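Local coordinates for UDP-glucose:anthocyanidin 3-O-glucosyltransferase (Clitoria ternatea, PDB 4REL), which is a glycosyltransferase of the GT-B fold, built from two Rossmann-like domains that face each other across a cleft, at residues A371-V374 against I375-I378; V211-A215 against E216-P220; L93-G96 against I97-V101; L21-L24 against V25-A29; L399-I402 against L403-D407. All blocks are in the same frame, centred on the assembly; numbering follows the deposited sequence. Where two conformers were deposited one is given.

Interaction 1 of 5, residues A371-V374 against I375-I378; sequences AARV and IQDI
Backbone hydrogen bonds run from Ile-375, Gln-376, Asp-377 and Ile-378 N to the carbonyls of Ala-371, Ala-372, Arg-373 and Val-374, with a wider pi-type turn over 375-378. This is helix 368-378, the crossover of the beta-alpha-beta unit made with strands 359-361 and 382-384 of the C-terminal Rossmann-like domain. Ile-375 packs on Met-359 and Cys-361, and Ala-372 on Cys-361 and Ile-384. The helix is thereby seated on both neighbouring strands.

The polar side is built round Arg-373. With chi1 at -180° and bends at chi2 and chi3, its chain carries the guanidinium toward the next turn of the helix. There Arg-373 NH1 forms a salt bridge with Asp-377 OD2 at 3.1 Å. The donor comes from well above the carboxylate plane, and the two flat groups are inclined by 42°. The other carboxylate oxygen is also engaged: Gln-376 NE2 bonds to Asp-377 OD1 at 3.0 Å, and OD1 lies in the plane of the amide. Two bonds from neighbouring side chains thus limit rotation of the carboxylate. Outside the helix, Arg-373 NE makes a second salt bridge, with Asp-177, and Gln-376 OE1 accepts from Ile-384 N. On another side of the helix, Val-374 CG2 meets Ile-378 CD1 at 4.0 Å. A water closes the polar cluster, accepting from Arg-373 NH1 at 3.0 Å and from Gln-376 NE2 at 3.2 Å.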
loop_
_atom_site.group_PDB
_atom_site.type_symbol
_atom_site.label_atom_id
_atom_site.label_comp_id
_atom_site.label_asym_id
_atom_site.label_seq_id
_atom_site.Cartn_x
_atom_site.Cartn_y
_atom_site.Cartn_z
ATOM N N ALA A 371 2.456 -8.127 5.932
ATOM C CA ALA A 371 3.185 -6.962 6.404
ATOM C C ALA A 371 3.445 -7.040 7.900
ATOM O O ALA A 371 4.563 -6.763 8.356
ATOM C CB ALA A 371 2.436 -5.676 6.048
ATOM N N ALA A 372 2.418 -7.422 8.662
ATOM C CA ALA A 372 2.537 -7.499 10.109
ATOM C C ALA A 372 3.615 -8.515 10.489
ATOM O O ALA A 372 4.428 -8.264 11.381
ATOM C CB ALA A 372 1.191 -7.864 10.749
ATOM N N ARG A 373 3.618 -9.662 9.819
ATOM C CA ARG A 373 4.621 -10.694 10.090
ATOM C C ARG A 373 6.035 -10.218 9.745
ATOM O O ARG A 373 6.983 -10.487 10.487
ATOM C CB ARG A 373 4.305 -11.988 9.326
ATOM C CG ARG A 373 5.323 -13.129 9.571
ATOM C CD ARG A 373 5.268 -13.626 11.022
ATOM N NE ARG A 373 3.907 -14.022 11.359
ATOM C CZ ARG A 373 3.433 -14.132 12.595
ATOM N NH1 ARG A 373 4.217 -13.897 13.642
ATOM N NH2 ARG A 373 2.170 -14.479 12.782
ATOM N N VAL A 374 6.187 -9.544 8.604
ATOM C CA VAL A 374 7.498 -9.027 8.212
ATOM C C VAL A 374 7.977 -8.026 9.262
ATOM O O VAL A 374 9.127 -8.063 9.719
ATOM C CB VAL A 374 7.467 -8.384 6.804
ATOM C CG1 VAL A 374 8.780 -7.667 6.504
ATOM C CG2 VAL A 374 7.190 -9.442 5.739
ATOM N N ILE A 375 7.068 -7.156 9.680
ATOM C CA ILE A 375 7.398 -6.144 10.678
ATOM C C ILE A 375 7.884 -6.778 11.988
ATOM O O ILE A 375 8.908 -6.384 12.547
ATOM C CB ILE A 375 6.184 -5.221 10.935
ATOM C CG1 ILE A 375 6.048 -4.220 9.786
ATOM C CG2 ILE A 375 6.346 -4.481 12.252
ATOM C CD1 ILE A 375 4.668 -3.565 9.685
ATOM N N GLN A 376 7.154 -7.769 12.482
ATOM C CA GLN A 376 7.511 -8.363 13.764
ATOM C C GLN A 376 8.700 -9.324 13.695
ATOM O O GLN A 376 9.575 -9.288 14.562
ATOM C CB GLN A 376 6.327 -9.116 14.370
ATOM C CG GLN A 376 6.619 -9.650 15.778
ATOM C CD GLN A 376 5.476 -10.457 16.354
ATOM O OE1 GLN A 376 4.559 -9.912 16.982
ATOM N NE2 GLN A 376 5.520 -11.779 16.145
ATOM N N ASP A 377 8.721 -10.200 12.693
ATOM C CA ASP A 377 9.649 -11.347 12.725
ATOM C C ASP A 377 10.842 -11.263 11.778
ATOM O O ASP A 377 11.821 -12.002 11.928
ATOM C CB ASP A 377 8.886 -12.658 12.497
ATOM C CG ASP A 377 8.028 -13.045 13.687
ATOM O OD1 ASP A 377 8.070 -12.336 14.710
ATOM O OD2 ASP A 377 7.313 -14.064 13.599
ATOM N N ILE A 378 10.769 -10.359 10.813
ATOM C CA ILE A 378 11.862 -10.196 9.867
ATOM C C ILE A 378 12.637 -8.903 10.145
ATOM O O ILE A 378 13.792 -8.951 10.578
ATOM C CB ILE A 378 11.360 -10.277 8.415
ATOM C CG1 ILE A 378 10.747 -11.657 8.167
ATOM C CG2 ILE A 378 12.495 -10.014 7.436
ATOM C CD1 ILE A 378 10.232 -11.850 6.737
HETATM O O HOH W 1 3.098 -13.809 16.406
#

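Interaction 2 of 5, residues V211-A215 against E216-P220; sequences VNFFA and ELDPP
Phe-213 has CG anti to its N (chi1 -158°), while in Leu-217 CG lies beside the N (chi1 -81°). These torsions bring the ring and the leucine together, crossing at about a right angle. Phe-213 CE2 lies 3.8 Å from Leu-217 CB, and CZ is equally far from Leu-217 CD1. One face of the Phe-213 ring carries Phe-214 CD2, displaced toward the rim. The same Phe-214 CD2 is 4.0 Å from Leu-217 CD1, so the leucine methyl touches both rings.

Asp-218 OD1 approaches Phe-213 CD2 obliquely at 3.6 Å. Its carboxylate is held from elsewhere: OD1 bonds to Ser-139 OG and OD2 to Tyr-235 OH. This satisfies a buried acid beside an aromatic ring.

The backbone makes two successive i to i+3 bonds. Leu-217 N bonds to Phe-214 O at 3.0 Å, and Asp-218 N to Ala-215 O at 3.2 Å. A water donates to Ala-215 O at 2.6 Å and to Asp-218 O, bridging the two carbonyls. Leu-217 also packs on Val-418 and Val-422 of helix 409-425.

Pro-219 then takes the N-cap position of helix 220-229. Such i to i+3 bonding marks a 3-10 turn, here inside the strand-to-helix connection of a Rossmann-like domain.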
loop_
_atom_site.group_PDB
_atom_site.type_symbol
_atom_site.label_atom_id
_atom_site.label_comp_id
_atom_site.label_asym_id
_atom_site.label_seq_id
_atom_site.Cartn_x
_atom_site.Cartn_y
_atom_site.Cartn_z
ATOM N N VAL A 211 8.305 -2.645 -8.389
ATOM C CA VAL A 211 7.879 -2.748 -6.998
ATOM C C VAL A 211 8.049 -1.398 -6.313
ATOM O O VAL A 211 9.112 -0.788 -6.386
ATOM C CB VAL A 211 8.676 -3.825 -6.222
ATOM C CG1 VAL A 211 8.229 -3.850 -4.764
ATOM C CG2 VAL A 211 8.486 -5.200 -6.850
ATOM N N ASN A 212 6.994 -0.953 -5.634
ATOM C CA ASN A 212 6.953 0.356 -4.988
ATOM C C ASN A 212 7.546 0.255 -3.584
ATOM O O ASN A 212 6.861 0.489 -2.592
ATOM C CB ASN A 212 5.490 0.807 -4.882
ATOM C CG ASN A 212 5.347 2.293 -4.625
ATOM O OD1 ASN A 212 6.041 3.111 -5.241
ATOM N ND2 ASN A 212 4.445 2.655 -3.705
ATOM N N PHE A 213 8.821 -0.098 -3.493
ATOM C CA PHE A 213 9.438 -0.310 -2.189
ATOM C C PHE A 213 10.961 -0.208 -2.269
ATOM O O PHE A 213 11.515 0.182 -3.292
ATOM C CB PHE A 213 9.012 -1.678 -1.636
ATOM C CG PHE A 213 9.138 -1.790 -0.143
ATOM C CD1 PHE A 213 8.487 -0.887 0.684
ATOM C CD2 PHE A 213 9.904 -2.793 0.428
ATOM C CE1 PHE A 213 8.594 -0.974 2.066
ATOM C CE2 PHE A 213 10.029 -2.886 1.808
ATOM C CZ PHE A 213 9.372 -1.980 2.628
ATOM N N PHE A 214 11.625 -0.561 -1.175
ATOM C CA PHE A 214 13.074 -0.470 -1.069
ATOM C C PHE A 214 13.664 -1.876 -1.135
ATOM O O PHE A 214 13.454 -2.680 -0.228
ATOM C CB PHE A 214 13.448 0.176 0.275
ATOM C CG PHE A 214 12.655 1.423 0.604
ATOM C CD1 PHE A 214 12.961 2.636 -0.000
ATOM C CD2 PHE A 214 11.625 1.384 1.534
ATOM C CE1 PHE A 214 12.234 3.783 0.306
ATOM C CE2 PHE A 214 10.897 2.525 1.850
ATOM C CZ PHE A 214 11.202 3.726 1.232
ATOM N N ALA A 215 14.399 -2.176 -2.204
ATOM C CA ALA A 215 14.957 -3.513 -2.390
ATOM C C ALA A 215 15.818 -3.940 -1.203
ATOM O O ALA A 215 15.837 -5.114 -0.824
ATOM C CB ALA A 215 15.768 -3.567 -3.681
ATOM N N GLU A 216 16.514 -2.968 -0.616
ATOM C CA GLU A 216 17.427 -3.215 0.501
ATOM C C GLU A 216 16.717 -3.714 1.759
ATOM O O GLU A 216 17.354 -4.263 2.661
ATOM C CB GLU A 216 18.233 -1.942 0.800
ATOM C CG GLU A 216 19.199 -1.525 -0.309
ATOM C CD GLU A 216 18.554 -0.703 -1.425
ATOM O OE1 GLU A 216 17.307 -0.600 -1.478
ATOM O OE2 GLU A 216 19.310 -0.149 -2.252
ATOM N N LEU A 217 15.401 -3.542 1.819
ATOM C CA LEU A 217 14.617 -3.987 2.976
ATOM C C LEU A 217 13.997 -5.367 2.809
ATOM O O LEU A 217 13.565 -5.976 3.785
ATOM C CB LEU A 217 13.501 -2.987 3.301
ATOM C CG LEU A 217 13.851 -1.739 4.099
ATOM C CD1 LEU A 217 12.563 -1.042 4.545
ATOM C CD2 LEU A 217 14.695 -2.104 5.303
ATOM N N ASP A 218 13.911 -5.845 1.574
ATOM C CA ASP A 218 13.338 -7.165 1.322
ATOM C C ASP A 218 14.404 -8.228 1.557
ATOM O O ASP A 218 15.593 -7.977 1.346
ATOM C CB ASP A 218 12.802 -7.262 -0.115
ATOM C CG ASP A 218 11.448 -6.603 -0.286
ATOM O OD1 ASP A 218 10.786 -6.306 0.738
ATOM O OD2 ASP A 218 11.039 -6.376 -1.449
ATOM N N PRO A 219 13.987 -9.428 1.996
ATOM C CA PRO A 219 14.974 -10.497 2.178
ATOM C C PRO A 219 15.643 -10.806 0.846
ATOM O O PRO A 219 14.935 -10.981 -0.152
ATOM C CB PRO A 219 14.127 -11.681 2.629
ATOM C CG PRO A 219 12.902 -11.047 3.256
ATOM C CD PRO A 219 12.634 -9.836 2.416
ATOM N N PRO A 220 16.987 -10.820 0.812
ATOM C CA PRO A 220 17.718 -11.028 -0.444
ATOM C C PRO A 220 17.318 -12.315 -1.178
ATOM O O PRO A 220 17.286 -12.321 -2.411
ATOM C CB PRO A 220 19.180 -11.092 0.009
ATOM C CG PRO A 220 19.214 -10.292 1.270
ATOM C CD PRO A 220 17.885 -10.511 1.940
HETATM O O HOH W 2 17.414 -7.133 -0.418
#

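Interaction 3 of 5, residues L93-G96 against I97-V101; sequences LRKG and IELAV
Lys-95, Gly-96 and Ile-97 carry most of this contact in helix 89-104. Lys-95 bends at chi2 (-88°) and chi3 (-68°), which folds its chain obliquely across Leu-99 one turn on. Lys-95 CD lies 3.8 Å from Leu-99 CD1, and NZ comes within 3.6 Å of the same methyl. The ammonium finds its polar partner outside the helix: NZ donates to Thr-63 O, at strand 59-64. Leu-99 itself packs on Phe-62 of that strand.

Gly-96 meets the next turn through its backbone. Its carbonyl oxygen accepts from Ala-100 N at 3.0 Å, and Ala-100 CB sits 3.5 Å from the same Gly-96 O. Lys-95 O is bonded in the same way by Leu-99 N, in a nearly straight bond (171° at the hydrogen).

Ile-97 points CG1 back along the helix, 3.6 Å from Leu-93 O, which also accepts from Ile-97 N. The side chain also packs on Ala-8 and Phe-10 of strand 6-10, so the helix lies against the N-terminal sheet.

Between the two segments the chemistry is therefore main-chain bonding and aliphatic touch. The end of the lysine chain lies along one leucine methyl, while its charge is directed to a strand-end carbonyl.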
loop_
_atom_site.group_PDB
_atom_site.type_symbol
_atom_site.label_atom_id
_atom_site.label_comp_id
_atom_site.label_asym_id
_atom_site.label_seq_id
_atom_site.Cartn_x
_atom_site.Cartn_y
_atom_site.Cartn_z
ATOM N N LEU A 93 -11.089 -1.121 -21.075
ATOM C CA LEU A 93 -9.745 -0.559 -21.093
ATOM C C LEU A 93 -9.392 -0.024 -22.470
ATOM O O LEU A 93 -8.729 1.019 -22.592
ATOM C CB LEU A 93 -8.709 -1.599 -20.652
ATOM C CG LEU A 93 -8.965 -2.269 -19.310
ATOM C CD1 LEU A 93 -7.808 -3.243 -19.030
ATOM C CD2 LEU A 93 -9.060 -1.230 -18.214
ATOM N N ARG A 94 -9.835 -0.719 -23.516
ATOM C CA ARG A 94 -9.537 -0.292 -24.885
ATOM C C ARG A 94 -10.288 0.979 -25.260
ATOM O O ARG A 94 -9.906 1.684 -26.180
ATOM C CB ARG A 94 -9.833 -1.410 -25.896
ATOM C CG ARG A 94 -8.939 -2.634 -25.730
ATOM C CD ARG A 94 -9.277 -3.737 -26.731
ATOM N NE ARG A 94 -8.383 -4.883 -26.592
ATOM C CZ ARG A 94 -8.760 -6.095 -26.189
ATOM N NH1 ARG A 94 -10.032 -6.347 -25.889
ATOM N NH2 ARG A 94 -7.854 -7.056 -26.089
ATOM N N LYS A 95 -11.371 1.273 -24.549
ATOM C CA LYS A 95 -12.040 2.549 -24.778
ATOM C C LYS A 95 -11.099 3.662 -24.291
ATOM O O LYS A 95 -10.985 4.714 -24.914
ATOM C CB LYS A 95 -13.404 2.607 -24.071
ATOM C CG LYS A 95 -14.354 3.655 -24.629
ATOM C CD LYS A 95 -14.180 5.015 -23.966
ATOM C CE LYS A 95 -14.615 4.991 -22.508
ATOM N NZ LYS A 95 -14.937 6.347 -21.983
ATOM N N GLY A 96 -10.410 3.418 -23.182
ATOM C CA GLY A 96 -9.393 4.339 -22.702
ATOM C C GLY A 96 -8.269 4.527 -23.702
ATOM O O GLY A 96 -7.799 5.650 -23.921
ATOM N N ILE A 97 -7.813 3.423 -24.296
ATOM C CA ILE A 97 -6.743 3.499 -25.295
ATOM C C ILE A 97 -7.209 4.375 -26.456
ATOM O O ILE A 97 -6.460 5.238 -26.948
ATOM C CB ILE A 97 -6.361 2.107 -25.825
ATOM C CG1 ILE A 97 -5.813 1.210 -24.686
ATOM C CG2 ILE A 97 -5.372 2.230 -27.007
ATOM C CD1 ILE A 97 -4.466 1.639 -24.144
ATOM N N GLU A 98 -8.454 4.166 -26.878
ATOM C CA GLU A 98 -9.005 4.927 -28.006
ATOM C C GLU A 98 -8.964 6.422 -27.720
ATOM O O GLU A 98 -8.458 7.196 -28.530
ATOM C CB GLU A 98 -10.442 4.485 -28.332
ATOM C CG GLU A 98 -11.096 5.368 -29.373
ATOM C CD GLU A 98 -12.616 5.317 -29.319
ATOM O OE1 GLU A 98 -13.203 4.290 -28.891
ATOM O OE2 GLU A 98 -13.226 6.332 -29.693
ATOM N N LEU A 99 -9.484 6.831 -26.565
ATOM C CA LEU A 99 -9.451 8.246 -26.181
ATOM C C LEU A 99 -8.028 8.812 -26.171
ATOM O O LEU A 99 -7.790 9.934 -26.618
ATOM C CB LEU A 99 -10.091 8.425 -24.800
ATOM C CG LEU A 99 -11.562 8.043 -24.733
ATOM C CD1 LEU A 99 -12.046 8.132 -23.292
ATOM C CD2 LEU A 99 -12.387 8.950 -25.632
ATOM N N ALA A 100 -7.079 8.031 -25.659
ATOM C CA ALA A 100 -5.680 8.467 -25.577
ATOM C C ALA A 100 -5.048 8.611 -26.962
ATOM O O ALA A 100 -4.330 9.582 -27.257
ATOM C CB ALA A 100 -4.882 7.507 -24.714
ATOM N N VAL A 101 -5.337 7.654 -27.825
ATOM C CA VAL A 101 -4.800 7.679 -29.175
ATOM C C VAL A 101 -5.415 8.849 -29.946
ATOM O O VAL A 101 -4.720 9.547 -30.682
ATOM C CB VAL A 101 -5.041 6.321 -29.878
ATOM C CG1 VAL A 101 -4.749 6.429 -31.362
ATOM C CG2 VAL A 101 -4.174 5.231 -29.232
#

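Interaction 4 of 5, residues L21-L24 against V25-A29; sequences LLNL and VLKLA
The flat group here is the Asn-23 amide. Lys-27 CE stands above its plane, displaced past the O and N end: 3.6 Å from Asn-23 ND2 and 3.9 Å from OD1. At the polar ends of the amide, OD1 accepts from Cys-241 N and ND2 donates to Leu-239 O. Lys-27 NZ, at the end of a fully extended chain, donates to that same Leu-239 O. The shared acceptor probably explains the 3.6 Å between Asn-23 ND2 and Lys-27 NZ, two donors not bonded to each other.

Helix 18-31 is the crossover of the beta-alpha-beta unit with strands 6-10 and 36-42. The other side-chain contacts along 21-28 are aliphatic. Leu-22 CG meets Leu-26 CD1 at 3.9 Å; a chi1 of -74° turns Leu-26 back to the preceding turn. This also sets Leu-26 CG close over Leu-22 O, at 3.2 Å. Leu-24 CG repeats the pattern with Leu-28 CD1 at 4.0 Å.

Val-25 packs on Phe-37 of strand 36-42 and Ile-59 of strand 59-64. Leu-28 reaches Phe-436 and Val-440 of the C-terminal helix 431-445.

The helix thus adds hydrogen bonds to the loop at Leu-239 and Cys-241 to its apolar packing. Amide and ammonium converge on one loop carbonyl, which is probably polarised further by its two donors.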
loop_
_atom_site.group_PDB
_atom_site.type_symbol
_atom_site.label_atom_id
_atom_site.label_comp_id
_atom_site.label_asym_id
_atom_site.label_seq_id
_atom_site.Cartn_x
_atom_site.Cartn_y
_atom_site.Cartn_z
ATOM N N LEU A 21 0.796 5.111 -8.026
ATOM C CA LEU A 21 0.993 5.012 -9.469
ATOM C C LEU A 21 1.123 6.404 -10.087
ATOM O O LEU A 21 1.927 6.604 -10.999
ATOM C CB LEU A 21 -0.122 4.198 -10.130
ATOM C CG LEU A 21 0.102 3.904 -11.617
ATOM C CD1 LEU A 21 1.467 3.272 -11.852
ATOM C CD2 LEU A 21 -1.010 2.993 -12.108
ATOM N N LEU A 22 0.339 7.370 -9.606
ATOM C CA LEU A 22 0.505 8.740 -10.103
ATOM C C LEU A 22 1.894 9.237 -9.766
ATOM O O LEU A 22 2.532 9.925 -10.568
ATOM C CB LEU A 22 -0.535 9.693 -9.511
ATOM C CG LEU A 22 -0.351 11.159 -9.900
ATOM C CD1 LEU A 22 -0.437 11.301 -11.395
ATOM C CD2 LEU A 22 -1.434 11.993 -9.218
ATOM N N ASN A 23 2.365 8.877 -8.579
ATOM C CA ASN A 23 3.705 9.248 -8.138
ATOM C C ASN A 23 4.747 8.765 -9.142
ATOM O O ASN A 23 5.621 9.521 -9.569
ATOM C CB ASN A 23 3.969 8.634 -6.768
ATOM C CG ASN A 23 5.203 9.194 -6.099
ATOM O OD1 ASN A 23 5.492 10.395 -6.183
ATOM N ND2 ASN A 23 5.935 8.325 -5.405
ATOM N N LEU A 24 4.649 7.500 -9.531
ATOM C CA LEU A 24 5.594 6.945 -10.501
ATOM C C LEU A 24 5.486 7.634 -11.861
ATOM O O LEU A 24 6.496 7.999 -12.474
ATOM C CB LEU A 24 5.380 5.439 -10.654
ATOM C CG LEU A 24 6.236 4.764 -11.738
ATOM C CD1 LEU A 24 7.715 4.819 -11.386
ATOM C CD2 LEU A 24 5.790 3.311 -11.929
ATOM N N VAL A 25 4.260 7.822 -12.338
ATOM C CA VAL A 25 4.053 8.479 -13.634
ATOM C C VAL A 25 4.577 9.918 -13.629
ATOM O O VAL A 25 5.164 10.381 -14.616
ATOM C CB VAL A 25 2.558 8.432 -14.045
ATOM C CG1 VAL A 25 2.298 9.313 -15.267
ATOM C CG2 VAL A 25 2.141 6.988 -14.334
ATOM N N LEU A 26 4.382 10.628 -12.517
ATOM C CA LEU A 26 4.934 11.981 -12.397
ATOM C C LEU A 26 6.456 11.968 -12.558
ATOM O O LEU A 26 7.018 12.833 -13.233
ATOM C CB LEU A 26 4.545 12.625 -11.060
ATOM C CG LEU A 26 3.092 13.088 -10.941
ATOM C CD1 LEU A 26 2.733 13.439 -9.510
ATOM C CD2 LEU A 26 2.826 14.291 -11.844
ATOM N N LYS A 27 7.117 10.992 -11.946
ATOM C CA LYS A 27 8.580 10.894 -12.042
ATOM C C LYS A 27 9.005 10.600 -13.474
ATOM O O LYS A 27 9.955 11.192 -13.984
ATOM C CB LYS A 27 9.123 9.795 -11.122
ATOM C CG LYS A 27 8.989 10.097 -9.625
ATOM C CD LYS A 27 9.341 8.864 -8.783
ATOM C CE LYS A 27 8.943 9.067 -7.327
ATOM N NZ LYS A 27 9.277 7.861 -6.511
ATOM N N LEU A 28 8.309 9.660 -14.107
ATOM C CA LEU A 28 8.616 9.289 -15.492
ATOM C C LEU A 28 8.342 10.451 -16.448
ATOM O O LEU A 28 9.103 10.681 -17.389
ATOM C CB LEU A 28 7.791 8.070 -15.920
ATOM C CG LEU A 28 8.124 6.773 -15.175
ATOM C CD1 LEU A 28 7.107 5.682 -15.526
ATOM C CD2 LEU A 28 9.541 6.308 -15.492
ATOM N N ALA A 29 7.241 11.164 -16.224
ATOM C CA ALA A 29 6.883 12.282 -17.093
ATOM C C ALA A 29 7.882 13.432 -16.967
ATOM O O ALA A 29 8.159 14.141 -17.937
ATOM C CB ALA A 29 5.479 12.762 -16.790
#

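Interaction 5 of 5, residues L399-I402 against L403-D407; sequences LNLI and LVQED
Leu-399 and Leu-403 meet at the C-terminal end of helix 392-403, in the C-terminal Rossmann-like domain, where the chain turns toward helix 409-425. The packed part lies on the sheet side. Leu-403 N bonds to Leu-399 O at 3.0 Å, and Leu-403 CB lies 3.3 Å from that same Leu-399 O. Their methyl contact is wide, CD2 of Leu-399 to CD1 of Leu-403 at 4.4 Å. The fit is completed by the strands: Leu-399 and Ile-402 rest on Ile-360, and Leu-403 on Val-339.

As the helix runs out, Asn-400 O accepts from both Val-404 N and Gln-405 N. The second is an i to i+5 bond, so the last turn is wider than alpha-helical. Arg-412 NH1 donates to Ile-402 O and Gln-405 O, on both sides of the helix end.

The other side is more exposed. Val-404, Gln-405 and Asp-407 lie there, and each touches a crystal neighbour. Leu-401 CD1 reaches Asp-407 CB at 3.7 Å. With chi1 at -60° the extended Gln-405 chain folds back along Asn-400, placing NE2 3.6 Å from Asn-400 CB. Asn-400 ND2 turns instead to Val-396 O. A water joins the two amides, donating to Asn-400 OD1 at 3.0 Å and accepting from Gln-405 NE2 at 3.2 Å.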
loop_
_atom_site.group_PDB
_atom_site.type_symbol
_atom_site.label_atom_id
_atom_site.label_comp_id
_atom_site.label_asym_id
_atom_site.label_seq_id
_atom_site.Cartn_x
_atom_site.Cartn_y
_atom_site.Cartn_z
ATOM N N LEU A 399 1.710 -1.138 24.033
ATOM C CA LEU A 399 2.074 0.276 24.111
ATOM C C LEU A 399 3.236 0.462 25.070
ATOM O O LEU A 399 4.181 1.187 24.768
ATOM C CB LEU A 399 0.878 1.128 24.556
ATOM C CG LEU A 399 -0.220 1.346 23.511
ATOM C CD1 LEU A 399 -1.496 1.873 24.159
ATOM C CD2 LEU A 399 0.277 2.339 22.489
ATOM N N ASN A 400 3.187 -0.207 26.222
ATOM C CA ASN A 400 4.281 -0.076 27.180
ATOM C C ASN A 400 5.590 -0.653 26.668
ATOM O O ASN A 400 6.656 -0.059 26.855
ATOM C CB ASN A 400 3.911 -0.711 28.521
ATOM C CG ASN A 400 3.117 0.227 29.402
ATOM O OD1 ASN A 400 3.683 1.054 30.120
ATOM N ND2 ASN A 400 1.799 0.103 29.357
ATOM N N LEU A 401 5.497 -1.813 26.027
ATOM C CA LEU A 401 6.667 -2.495 25.488
ATOM C C LEU A 401 7.452 -1.582 24.560
ATOM O O LEU A 401 8.651 -1.376 24.757
ATOM C CB LEU A 401 6.249 -3.763 24.742
ATOM C CG LEU A 401 7.372 -4.478 23.990
ATOM C CD1 LEU A 401 8.408 -4.976 24.982
ATOM C CD2 LEU A 401 6.819 -5.631 23.179
ATOM N N ILE A 402 6.766 -1.015 23.568
ATOM C CA ILE A 402 7.430 -0.191 22.559
ATOM C C ILE A 402 7.807 1.204 23.072
ATOM O O ILE A 402 8.911 1.684 22.817
ATOM C CB ILE A 402 6.553 -0.039 21.304
ATOM C CG1 ILE A 402 6.187 -1.414 20.716
ATOM C CG2 ILE A 402 7.234 0.854 20.266
ATOM C CD1 ILE A 402 7.374 -2.259 20.286
ATOM N N LEU A 403 6.904 1.866 23.787
ATOM C CA LEU A 403 7.157 3.257 24.176
ATOM C C LEU A 403 8.154 3.450 25.321
ATOM O O LEU A 403 8.946 4.389 25.283
ATOM C CB LEU A 403 5.857 3.986 24.517
ATOM C CG LEU A 403 5.011 4.369 23.310
ATOM C CD1 LEU A 403 3.655 4.909 23.782
ATOM C CD2 LEU A 403 5.750 5.410 22.476
ATOM N N VAL A 404 8.105 2.592 26.339
ATOM C CA VAL A 404 8.856 2.875 27.569
ATOM C C VAL A 404 9.743 1.753 28.129
ATOM O O VAL A 404 10.750 2.039 28.765
ATOM C CB VAL A 404 7.934 3.402 28.723
ATOM C CG1 VAL A 404 7.269 4.710 28.340
ATOM C CG2 VAL A 404 6.898 2.364 29.112
ATOM N N GLN A 405 9.379 0.492 27.909
ATOM C CA GLN A 405 10.093 -0.608 28.564
ATOM C C GLN A 405 11.435 -0.966 27.919
ATOM O O GLN A 405 11.591 -0.891 26.692
ATOM C CB GLN A 405 9.195 -1.838 28.685
ATOM C CG GLN A 405 7.940 -1.568 29.507
ATOM C CD GLN A 405 7.017 -2.768 29.605
ATOM O OE1 GLN A 405 7.145 -3.731 28.851
ATOM N NE2 GLN A 405 6.073 -2.707 30.538
ATOM N N GLU A 406 12.402 -1.351 28.756
ATOM C CA GLU A 406 13.732 -1.727 28.270
ATOM C C GLU A 406 13.630 -2.955 27.366
ATOM O O GLU A 406 14.438 -3.134 26.460
ATOM C CB GLU A 406 14.697 -1.980 29.445
ATOM C CG GLU A 406 16.199 -1.932 29.080
ATOM C CD GLU A 406 16.737 -3.261 28.556
ATOM O OE1 GLU A 406 16.139 -4.313 28.878
ATOM O OE2 GLU A 406 17.757 -3.253 27.825
ATOM N N ASP A 407 12.617 -3.785 27.603
ATOM C CA ASP A 407 12.353 -4.943 26.749
ATOM C C ASP A 407 12.022 -4.581 25.296
ATOM O O ASP A 407 12.076 -5.438 24.410
ATOM C CB ASP A 407 11.216 -5.784 27.322
ATOM C CG ASP A 407 11.672 -6.696 28.442
ATOM O OD1 ASP A 407 12.900 -6.800 28.668
ATOM O OD2 ASP A 407 10.794 -7.318 29.082
HETATM O O HOH W 3 5.897 0.194 31.945
#

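How the interactions relate
Interactions 3 and 4 lie on helices of the N-terminal Rossmann-like domain, centres about 19 Å apart. Interactions 1 and 5 belong to the C-terminal domain, about 18 Å apart between centres. Interaction 2, in the N-terminal domain, lies nearer interaction 1 (about 14 Å) than interaction 4 (about 19 Å), centre to centre. Trp-379 NE1 donates to Leu-217 O, one link between interactions 1 and 2; their nearest atoms are about 4 Å apart. The bound 3,5,7-trihydroxy-2-(4-hydroxyphenyl)-4H-chromen-4-one is about 9 Å from the side chain of Ala-371, about 12 Å from that of Leu-21 and about 13 Å from that of Phe-213. Its pocket includes Phe-365, Gly-366 and Asp-367, just before helix 368-378.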